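Local coordinates for protein SmhB (Serratia marcescens, PDB 6ZZ5) that forms one component, captured here in its soluble form, of Smh, a tripartite alpha-pore-forming toxin, at residues A19-T24 with G214-M219; G197-L202 with S238-L243. All coordinates share one frame; numbering follows the deposited sequence.

Contact 1 joins helix 4-30 to the strand 216-221, and contact 2 joins the loop after the neighbouring strand 191-196 to helix 230-245. Their centres lie 16 Å apart, and their segments alternate along the chain. Three measurements connect them: Gly215 O to Gly197 N at 2.8 Å and Gly214 O to Arg240 NH1 at 3.1 Å, both probable hydrogen bonds, and Gly215 CA against Val199 CG1 at 3.6 Å. Gly214 and Gly215 of contact 1 thus bond or pack against Gly197, Val199 and Arg240 of contact 2. The hairpin of strands 191-196 and 216-221 probably corresponds to the beta-tongue of related toxins, which is thought to refold on membrane insertion.

Contact 1: residues A19-T24 with G214-M219; sequences ALHIQT and GGIAMM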
ATOM      1  N   ALA A  19      -1.436   1.429  -1.916  1.00 16.50           N
ATOM      2  CA  ALA A  19      -0.885   0.428  -2.829  1.00 15.88           C
ATOM      3  C   ALA A  19       0.591   0.752  -3.129  1.00 17.94           C
ATOM      4  O   ALA A  19       1.385  -0.179  -3.226  1.00 14.73           O
ATOM      5  CB  ALA A  19      -1.725   0.300  -4.063  1.00 17.36           C
ATOM      6  N   LEU A  20       0.937   2.002  -3.316  1.00 15.52           N
ATOM      7  CA  LEU A  20       2.351   2.403  -3.550  1.00 16.09           C
ATOM      8  C   LEU A  20       3.226   2.122  -2.340  1.00 15.40           C
ATOM      9  O   LEU A  20       4.383   1.685  -2.494  1.00 14.92           O
ATOM     10  CB  LEU A  20       2.395   3.879  -3.894  1.00 17.10           C
ATOM     11  CG  LEU A  20       1.798   4.222  -5.266  1.00 19.05           C
ATOM     12  CD1 LEU A  20       1.969   5.672  -5.534  1.00 23.20           C
ATOM     13  CD2 LEU A  20       2.436   3.415  -6.377  1.00 23.81           C
ATOM     14  N   HIS A  21       2.672   2.279  -1.165  1.00 13.77           N
ATOM     15  CA  HIS A  21       3.412   2.022   0.098  1.00 16.60           C
ATOM     16  C   HIS A  21       3.678   0.515   0.219  1.00 16.38           C
ATOM     17  O   HIS A  21       4.843   0.092   0.413  1.00 14.78           O
ATOM     18  CB  HIS A  21       2.575   2.590   1.259  1.00 16.31           C
ATOM     19  CG  HIS A  21       3.232   2.548   2.595  1.00 17.23           C
ATOM     20  ND1 HIS A  21       2.646   3.115   3.744  1.00 19.86           N
ATOM     21  CD2 HIS A  21       4.447   2.067   2.959  1.00 18.57           C
ATOM     22  CE1 HIS A  21       3.474   2.911   4.762  1.00 18.77           C
ATOM     23  NE2 HIS A  21       4.584   2.261   4.300  1.00 18.06           N
ATOM     24  N   ILE A  22       2.633  -0.327   0.133  1.00 16.21           N
ATOM     25  CA  ILE A  22       2.833  -1.799   0.206  1.00 15.39           C
ATOM     26  C   ILE A  22       3.709  -2.273  -0.966  1.00 14.49           C
ATOM     27  O   ILE A  22       4.582  -3.130  -0.742  1.00 14.70           O
ATOM     28  CB  ILE A  22       1.509  -2.591   0.370  1.00 17.59           C
ATOM     29  CG1 ILE A  22       1.809  -4.091   0.512  1.00 17.56           C
ATOM     30  CG2 ILE A  22       0.497  -2.344  -0.744  1.00 14.65           C
ATOM     31  CD1 ILE A  22       0.616  -4.916   0.975  1.00 19.24           C
ATOM     32  N   GLN A  23       3.599  -1.686  -2.162  1.00 16.05           N
ATOM     33  CA  GLN A  23       4.474  -2.107  -3.287  1.00 14.77           C
ATOM     34  C   GLN A  23       5.969  -1.897  -2.911  1.00 17.61           C
ATOM     35  O   GLN A  23       6.800  -2.838  -3.050  1.00 16.83           O
ATOM     36  CB  GLN A  23       4.169  -1.287  -4.542  1.00 16.76           C
ATOM     37  CG  GLN A  23       5.122  -1.570  -5.661  1.00 19.11           C
ATOM     38  CD  GLN A  23       4.719  -0.800  -6.896  1.00 22.30           C
ATOM     39  OE1 GLN A  23       4.728   0.406  -6.888  1.00 22.68           O
ATOM     40  NE2 GLN A  23       4.428  -1.496  -7.963  1.00 32.92           N
ATOM     41  N   THR A  24       6.306  -0.727  -2.400  1.00 16.91           N
ATOM     42  CA  THR A  24       7.701  -0.429  -1.972  1.00 16.49           C
ATOM     43  C   THR A  24       8.120  -1.390  -0.856  1.00 18.10           C
ATOM     44  O   THR A  24       9.248  -1.887  -0.888  1.00 18.59           O
ATOM     45  CB  THR A  24       7.836   1.017  -1.502  1.00 19.17           C
ATOM     46  OG1 THR A  24       7.392   1.831  -2.590  1.00 22.62           O
ATOM     47  CG2 THR A  24       9.259   1.382  -1.159  1.00 21.31           C
ATOM     48  N   GLY A 214      11.649  -4.017   5.240  1.00 15.24           N
ATOM     49  CA  GLY A 214      10.951  -2.844   5.802  1.00 17.13           C
ATOM     50  C   GLY A 214      11.850  -1.620   5.904  1.00 16.26           C
ATOM     51  O   GLY A 214      11.423  -0.629   6.490  1.00 18.82           O
ATOM     52  N   GLY A 215      13.008  -1.628   5.249  1.00 15.03           N
ATOM     53  CA  GLY A 215      13.901  -0.450   5.228  1.00 19.55           C
ATOM     54  C   GLY A 215      13.621   0.383   4.011  1.00 16.47           C
ATOM     55  O   GLY A 215      14.330   0.201   3.017  1.00 15.82           O
ATOM     56  N   ILE A 216      12.563   1.185   4.066  1.00 15.19           N
ATOM     57  CA  ILE A 216      12.046   1.939   2.897  1.00 16.71           C
ATOM     58  C   ILE A 216      11.983   3.425   3.190  1.00 16.88           C
ATOM     59  O   ILE A 216      11.666   3.837   4.319  1.00 17.71           O
ATOM     60  CB  ILE A 216      10.679   1.413   2.422  1.00 16.21           C
ATOM     61  CG1 ILE A 216       9.575   1.548   3.469  1.00 19.14           C
ATOM     62  CG2 ILE A 216      10.843  -0.020   1.956  1.00 18.11           C
ATOM     63  CD1 ILE A 216       8.209   1.349   2.917  1.00 18.23           C
ATOM     64  N   ALA A 217      12.214   4.180   2.141  1.00 16.33           N
ATOM     65  CA  ALA A 217      11.936   5.626   2.092  1.00 20.46           C
ATOM     66  C   ALA A 217      11.036   5.883   0.882  1.00 19.75           C
ATOM     67  O   ALA A 217      11.252   5.287  -0.221  1.00 17.42           O
ATOM     68  CB  ALA A 217      13.207   6.407   2.012  1.00 21.61           C
ATOM     69  N   MET A 218      10.031   6.709   1.117  1.00 18.41           N
ATOM     70  CA  MET A 218       9.209   7.255   0.032  1.00 20.21           C
ATOM     71  C   MET A 218       9.166   8.777   0.215  1.00 21.62           C
ATOM     72  O   MET A 218       8.888   9.307   1.318  1.00 22.25           O
ATOM     73  CB  MET A 218       7.818   6.626   0.047  1.00 15.35           C
ATOM     74  CG  MET A 218       7.837   5.075   0.087  1.00 14.81           C
ATOM     75  SD  MET A 218       6.227   4.346  -0.149  1.00 19.81           S
ATOM     76  CE  MET A 218       5.866   4.691  -1.860  1.00 15.96           C
ATOM     77  N   MET A 219       9.398   9.450  -0.879  1.00 17.96           N
ATOM     78  CA  MET A 219       9.468  10.907  -0.926  1.00 19.84           C
ATOM     79  C   MET A 219       8.729  11.350  -2.169  1.00 19.48           C
ATOM     80  O   MET A 219       8.324  10.498  -2.938  1.00 23.59           O
ATOM     81  CB  MET A 219      10.946  11.315  -0.934  1.00 25.73           C
ATOM     82  CG  MET A 219      11.579  11.030   0.401  1.00 31.11           C
ATOM     83  SD  MET A 219      13.316  10.795   0.272  1.00 36.63           S
ATOM     84  CE  MET A 219      13.359   9.254  -0.659  1.00 31.29           C
TER
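Thr24 and His21 on helix 19-24 face Ile216 and Met218 on strand 216-219, the two segment axes passing 9.5 Å apart at 147° between their N-to-C directions, and Thr24 CA lying 6.9 Å from Ile216 CA. This is a helix packed on a face of the beta-sheet through alternate strand residues, in the buried interior of a largely helical toxin component. The evidence for close fit is at Met218, whose chain bends at its last torsion (chi3 70°) and swings CE onto the helix surface. There the methyl sits 3.3 Å from Thr24 OG1 and 3.4 Å from Leu20 O. These oxygens are already paired within the helix: Thr24 OG1 donates to Leu20 O at 3.0 Å, while Thr24 N reaches the same carbonyl from the opposite face of its plane. Two donors therefore grip Leu20 O, and the OG1 bond pins the threonine's rotation. With OG1 so held, Thr24 CG2 is presented to Ile216, where it meets CG2 of that residue at 3.8 Å; the Thr24 and Met218 side chains run alongside each other, pointing opposite ways. His21 reaches the strand by its ring. Ile216 CD1 abuts the ring edge at 3.8 Å from His21 CD2, close to the ring plane, and Met218 SD stands 4.9 Å from the His21 ring centroid, 47° off its normal, an oblique sulfur-aromatic approach. Ile177 of helix 156-184 touches His21, Ile216 and Met218, Ile192 and Thr194 of strand 191-196 flank the contact, and helix 349-359 packs on Ala217 on the strand's other side.

Contact 2: residues G197-L202 with S238-L243; sequences GAVAGL and SAREKL
Val199 lies over the guanidinium of Arg240, with CG1 3.8 Å above the plane and over its centre, while Val199 CB comes within 3.7 Å of Arg240 NE. The arginine starts out extended, with CG anti to the backbone N (chi1 175°), and then turns at chi3 (60°), which brings its flat end under the valine. Beside it Glu241 lays its carboxylate against the Ala200-Gly201 backbone in a van der Waals approach, its CD 3.4 Å from Gly201 N, and Ala200 CA is 4.5 Å from Glu241 CA. The polar link between loop and helix is made by water, at two points. One water donates both its protons, to Ala198 O at 2.8 Å and to Glu241 OE1 at 2.7 Å. A second accepts the proton of Gly201 N at 3.0 Å and donates to Glu241 O at 2.7 Å, so Glu241 is bridged to the loop through both its side chain and its backbone. The result is a water-mediated docking of the loop that follows strand 191-196 onto helix 230-245, with an aliphatic side chain over a guanidinium face. A second shell sets these groups in place. Glu241 OE1 takes the first water and Ser348 OG, and OE2 takes Arg245 in a salt bridge one helical turn on; this would favour the charged form. Arg240 NH1 hydrogen-bonds Gly214 O, directing the guanidinium toward the start of strand 216-221. Val199 and Ala200 also touch Gln259 of helix 252-300. Arg240 additionally packs against Asn170 and Ile173 of helix 156-184 and Ile349 of helix 349-359, so the contact ties the sheet end to the surrounding helices.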
ATOM      1  N   GLY A 197      16.929   0.339   1.948  1.00 19.22           N
ATOM      2  CA  GLY A 197      18.244   0.228   2.585  1.00 19.38           C
ATOM      3  C   GLY A 197      18.128  -0.380   3.973  1.00 16.39           C
ATOM      4  O   GLY A 197      17.017  -0.604   4.449  1.00 16.53           O
ATOM      5  N   ALA A 198      19.255  -0.540   4.644  1.00 16.85           N
ATOM      6  CA  ALA A 198      19.303  -1.196   5.971  1.00 17.70           C
ATOM      7  C   ALA A 198      18.504  -0.408   7.011  1.00 17.95           C
ATOM      8  O   ALA A 198      18.537   0.824   7.026  1.00 20.49           O
ATOM      9  CB  ALA A 198      20.728  -1.423   6.389  1.00 21.81           C
ATOM     10  N   VAL A 199      17.856  -1.132   7.913  1.00 17.89           N
ATOM     11  CA  VAL A 199      17.002  -0.569   8.990  1.00 17.69           C
ATOM     12  C   VAL A 199      17.848  -0.147  10.194  1.00 18.85           C
ATOM     13  O   VAL A 199      17.291   0.502  11.065  1.00 18.86           O
ATOM     14  CB  VAL A 199      15.942  -1.593   9.433  1.00 18.71           C
ATOM     15  CG1 VAL A 199      15.022  -1.925   8.262  1.00 23.91           C
ATOM     16  CG2 VAL A 199      16.542  -2.845  10.077  1.00 18.51           C
ATOM     17  N   ALA A 200      19.143  -0.471  10.217  1.00 19.71           N
ATOM     18  CA  ALA A 200      20.072  -0.139  11.310  1.00 21.69           C
ATOM     19  C   ALA A 200      21.401   0.299  10.700  1.00 28.55           C
ATOM     20  O   ALA A 200      21.594   0.097   9.483  1.00 24.54           O
ATOM     21  CB  ALA A 200      20.247  -1.329  12.222  1.00 22.32           C
ATOM     22  N   GLY A 201      22.246   0.952  11.496  1.00 24.20           N
ATOM     23  CA  GLY A 201      23.578   1.422  11.072  1.00 24.25           C
ATOM     24  C   GLY A 201      24.429   0.267  10.581  1.00 26.57           C
ATOM     25  O   GLY A 201      24.341  -0.854  11.092  1.00 23.59           O
ATOM     26  N   LEU A 202      25.240   0.519   9.570  1.00 29.73           N
ATOM     27  CA  LEU A 202      26.058  -0.529   8.923  1.00 29.72           C
ATOM     28  C   LEU A 202      27.442  -0.549   9.558  1.00 38.32           C
ATOM     29  O   LEU A 202      27.932   0.516   9.882  1.00 35.05           O
ATOM     30  CB  LEU A 202      26.141  -0.249   7.428  1.00 30.48           C
ATOM     31  CG  LEU A 202      24.801  -0.377   6.730  1.00 28.43           C
ATOM     32  CD1 LEU A 202      24.949   0.120   5.296  1.00 32.71           C
ATOM     33  CD2 LEU A 202      24.314  -1.822   6.799  1.00 28.67           C
ATOM     34  N   SER A 238      15.801   7.778  11.418  1.00 19.11           N
ATOM     35  CA  SER A 238      16.939   7.942  12.361  1.00 20.47           C
ATOM     36  C   SER A 238      16.548   7.384  13.741  1.00 21.96           C
ATOM     37  O   SER A 238      17.401   6.806  14.419  1.00 21.77           O
ATOM     38  CB  SER A 238      17.370   9.359  12.476  1.00 24.65           C
ATOM     39  OG  SER A 238      17.988   9.740  11.269  1.00 34.00           O
ATOM     40  N   ALA A 239      15.291   7.604  14.164  1.00 21.40           N
ATOM     41  CA  ALA A 239      14.797   7.081  15.459  1.00 21.95           C
ATOM     42  C   ALA A 239      14.966   5.553  15.449  1.00 19.16           C
ATOM     43  O   ALA A 239      15.469   4.996  16.448  1.00 19.80           O
ATOM     44  CB  ALA A 239      13.374   7.547  15.702  1.00 21.93           C
ATOM     45  N   ARG A 240      14.538   4.872  14.381  1.00 21.27           N
ATOM     46  CA  ARG A 240      14.648   3.389  14.335  1.00 22.47           C
ATOM     47  C   ARG A 240      16.125   2.988  14.461  1.00 23.69           C
ATOM     48  O   ARG A 240      16.475   2.042  15.210  1.00 18.36           O
ATOM     49  CB  ARG A 240      14.035   2.831  13.042  1.00 21.88           C
ATOM     50  CG  ARG A 240      14.238   1.324  12.909  1.00 19.32           C
ATOM     51  CD  ARG A 240      13.442   0.679  11.774  1.00 17.03           C
ATOM     52  NE  ARG A 240      13.852   1.297  10.512  1.00 16.95           N
ATOM     53  CZ  ARG A 240      13.217   1.232   9.360  1.00 16.54           C
ATOM     54  NH1 ARG A 240      12.113   0.545   9.256  1.00 19.22           N
ATOM     55  NH2 ARG A 240      13.681   1.871   8.310  1.00 16.84           N
ATOM     56  N   GLU A 241      16.964   3.631  13.684  1.00 22.41           N
ATOM     57  CA  GLU A 241      18.412   3.341  13.702  1.00 26.24           C
ATOM     58  C   GLU A 241      18.973   3.556  15.114  1.00 24.32           C
ATOM     59  O   GLU A 241      19.736   2.661  15.613  1.00 23.04           O
ATOM     60  CB  GLU A 241      19.074   4.159  12.604  1.00 29.66           C
ATOM     61  CG  GLU A 241      20.549   3.990  12.578  1.00 32.50           C
ATOM     62  CD  GLU A 241      21.186   4.208  11.210  1.00 32.05           C
ATOM     63  OE1 GLU A 241      20.600   3.816  10.161  1.00 24.68           O
ATOM     64  OE2 GLU A 241      22.259   4.736  11.216  1.00 35.65           O
ATOM     65  N   LYS A 242      18.500   4.583  15.805  1.00 23.33           N
ATOM     66  CA  LYS A 242      18.963   4.892  17.194  1.00 24.91           C
ATOM     67  C   LYS A 242      18.463   3.822  18.185  1.00 21.78           C
ATOM     68  O   LYS A 242      19.214   3.439  19.095  1.00 22.66           O
ATOM     69  CB  LYS A 242      18.579   6.326  17.588  1.00 30.47           C
ATOM     70  CG  LYS A 242      19.158   6.816  18.911  1.00 47.26           C
ATOM     71  CD  LYS A 242      20.705   6.773  18.982  1.00 51.52           C
ATOM     72  CE  LYS A 242      21.303   7.474  20.191  1.00 59.00           C
ATOM     73  NZ  LYS A 242      20.659   7.002  21.445  1.00 56.76           N
ATOM     74  N   LEU A 243      17.224   3.337  18.046  1.00 20.15           N
ATOM     75  CA  LEU A 243      16.715   2.274  18.960  1.00 19.04           C
ATOM     76  C   LEU A 243      17.501   0.971  18.792  1.00 17.89           C
ATOM     77  O   LEU A 243      17.685   0.234  19.792  1.00 18.71           O
ATOM     78  CB  LEU A 243      15.213   2.111  18.674  1.00 19.75           C
ATOM     79  CG  LEU A 243      14.397   3.341  19.060  1.00 18.26           C
ATOM     80  CD1 LEU A 243      13.053   3.302  18.370  1.00 21.48           C
ATOM     81  CD2 LEU A 243      14.296   3.407  20.590  1.00 21.12           C
TER
HETATM   82  O   HOH W   1      18.410   2.967   8.748  1.00 19.46           O
HETATM   83  O   HOH W   2      21.732   1.196  14.446  1.00 20.60           O